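Local coordinates for putative amino acid binding protein (Streptococcus mutans, PDB 4C0R) that probably serves as the extracellular binding protein that captures glutathione and hands it to the TcyBC ABC importer, at residues 25-30 with 226-231. Residues are numbered along the deposited sequence; the frame is centred on the assembly and turned at random.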
loop_
_atom_site.group_PDB
_atom_site.type_symbol
_atom_site.label_atom_id
_atom_site.label_comp_id
_atom_site.label_asym_id
_atom_site.label_seq_id
_atom_site.Cartn_x
_atom_site.Cartn_y
_atom_site.Cartn_z
ATOM N N THR A 25 10.996 2.192 -8.576
ATOM C CA THR A 25 10.643 3.562 -8.327
ATOM C C THR A 25 9.261 3.593 -7.687
ATOM O O THR A 25 8.789 2.565 -7.207
ATOM C CB THR A 25 10.764 4.389 -9.619
ATOM O OG1 THR A 25 10.501 5.781 -9.354
ATOM C CG2 THR A 25 9.816 3.949 -10.665
ATOM N N GLY A 26 8.664 4.766 -7.616
ATOM C CA GLY A 26 7.393 4.936 -6.949
ATOM C C GLY A 26 7.588 5.658 -5.605
ATOM O O GLY A 26 8.690 5.810 -5.102
ATOM N N TYR A 27 6.494 6.117 -5.034
ATOM C CA TYR A 27 6.541 6.979 -3.873
ATOM C C TYR A 27 7.322 6.316 -2.739
ATOM O O TYR A 27 8.122 6.976 -2.109
ATOM C CB TYR A 27 5.115 7.306 -3.432
ATOM C CG TYR A 27 5.034 8.319 -2.289
ATOM C CD1 TYR A 27 5.331 9.681 -2.474
ATOM C CD2 TYR A 27 4.655 7.925 -1.024
ATOM C CE1 TYR A 27 5.201 10.597 -1.427
ATOM C CE2 TYR A 27 4.556 8.808 0.023
ATOM C CZ TYR A 27 4.845 10.154 -0.163
ATOM O OH TYR A 27 4.704 11.074 0.843
ATOM N N ASP A 28 6.999 5.083 -2.367
ATOM C CA ASP A 28 7.687 4.506 -1.211
ATOM C C ASP A 28 9.220 4.521 -1.439
ATOM O O ASP A 28 10.021 4.791 -0.528
ATOM C CB ASP A 28 7.262 3.068 -0.965
ATOM C CG ASP A 28 5.883 2.908 -0.386
ATOM O OD1 ASP A 28 5.495 3.744 0.454
ATOM O OD2 ASP A 28 5.193 1.965 -0.792
ATOM N N ILE A 29 9.614 4.160 -2.655
ATOM C CA ILE A 29 11.013 4.032 -2.994
ATOM C C ILE A 29 11.704 5.365 -3.044
ATOM O O ILE A 29 12.830 5.530 -2.513
ATOM C CB ILE A 29 11.165 3.285 -4.348
ATOM C CG1 ILE A 29 10.494 1.909 -4.309
ATOM C CG2 ILE A 29 12.643 3.156 -4.669
ATOM C CD1 ILE A 29 10.967 1.005 -3.213
ATOM N N GLU A 30 11.060 6.341 -3.672
ATOM C CA GLU A 30 11.681 7.626 -3.846
ATOM C C GLU A 30 11.693 8.411 -2.524
ATOM O O GLU A 30 12.638 9.194 -2.258
ATOM C CB GLU A 30 10.981 8.383 -4.965
ATOM C CG GLU A 30 11.060 7.686 -6.283
ATOM C CD GLU A 30 12.471 7.564 -6.884
ATOM O OE1 GLU A 30 13.438 8.186 -6.406
ATOM O OE2 GLU A 30 12.635 6.819 -7.877
ATOM N N LYS A 226 4.616 14.364 -7.417
ATOM C CA LYS A 226 5.372 13.803 -8.532
ATOM C C LYS A 226 5.056 12.349 -8.782
ATOM O O LYS A 226 4.830 11.927 -9.918
ATOM C CB LYS A 226 6.864 13.930 -8.293
ATOM C CG LYS A 226 7.748 13.406 -9.437
ATOM C CD LYS A 226 9.206 13.780 -9.193
ATOM C CE LYS A 226 10.107 13.433 -10.395
ATOM N NZ LYS A 226 9.393 12.678 -11.451
ATOM N N TYR A 227 5.049 11.571 -7.693
ATOM C CA TYR A 227 4.837 10.139 -7.797
ATOM C C TYR A 227 3.398 9.672 -7.577
ATOM O O TYR A 227 2.945 8.740 -8.273
ATOM C CB TYR A 227 5.880 9.361 -6.935
ATOM C CG TYR A 227 7.310 9.643 -7.398
ATOM C CD1 TYR A 227 7.844 9.027 -8.566
ATOM C CD2 TYR A 227 8.102 10.502 -6.733
ATOM C CE1 TYR A 227 9.124 9.318 -9.003
ATOM C CE2 TYR A 227 9.373 10.802 -7.152
ATOM C CZ TYR A 227 9.887 10.226 -8.296
ATOM O OH TYR A 227 11.188 10.590 -8.659
ATOM N N LEU A 228 2.649 10.312 -6.677
ATOM C CA LEU A 228 1.264 9.946 -6.406
ATOM C C LEU A 228 0.233 10.670 -7.262
ATOM O O LEU A 228 -0.881 10.227 -7.378
ATOM C CB LEU A 228 0.879 10.118 -4.921
ATOM C CG LEU A 228 1.812 9.318 -4.041
ATOM C CD1 LEU A 228 1.404 9.593 -2.622
ATOM C CD2 LEU A 228 1.765 7.844 -4.370
ATOM N N GLY A 229 0.619 11.809 -7.829
ATOM C CA GLY A 229 -0.259 12.592 -8.693
ATOM C C GLY A 229 -1.149 13.607 -7.992
ATOM O O GLY A 229 -2.101 14.139 -8.563
ATOM N N GLY A 230 -0.841 13.908 -6.740
ATOM C CA GLY A 230 -1.573 14.864 -5.955
ATOM C C GLY A 230 -0.966 14.978 -4.584
ATOM O O GLY A 230 0.061 14.341 -4.331
ATOM N N SER A 231 -1.538 15.837 -3.747
ATOM C CA SER A 231 -1.033 16.090 -2.429
ATOM C C SER A 231 -1.823 15.239 -1.442
ATOM O O SER A 231 -2.979 15.534 -1.111
ATOM C CB SER A 231 -1.170 17.584 -2.116
ATOM O OG SER A 231 -0.437 17.912 -0.949
HETATM O O HOH W 1 13.134 11.607 -6.187
#
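Tyr27 and Tyr227 bring the two backbones to their nearest approach, 5.3 Å between CA atoms, where the start of helix 27-36 meets the last turn of helix 219-228. Gly26 is the N-cap residue, its O accepting the first-turn bond from Glu30 N; helix 219-228 widens to a pi-type turn at 226-228, and Gly229 is the first residue to leave helical angles, with positive phi. Tyr227 lies across the first turn of helix 27-36, its CB 3.8 Å from Tyr27 N. Its ring is sandwiched: Glu30 CG sits over one face, 3.7 Å from the centroid in a CH-pi contact, and Lys226 CG covers the opposite face off-centre. A bend at chi2 (-66°) turns the Glu30 carboxylate over the hydroxyl of Tyr227, its plane 10° from that of the ring. Thr25 OG1 donates to the anti lone pair of Glu30 OE2 at 2.8 Å, and a water joins Glu30 OE1 to Tyr227 OH by weak bonds. On the buried side, Leu228 CD1 stands almost squarely over the Tyr27 ring, 3.8 Å from its centroid, while CD2 presses on Tyr27 CB at 3.5 Å. Tyr27 OH bonds to Thr86 O, anchoring that ring. With no direct hydrogen bond between the segments, dispersion and CH-pi packing join these helix ends within one lobe of the family 3 solute-binding fold, while the Thr25-Glu30 bond and weak water bridge lie beside the partly exposed Tyr227 ring.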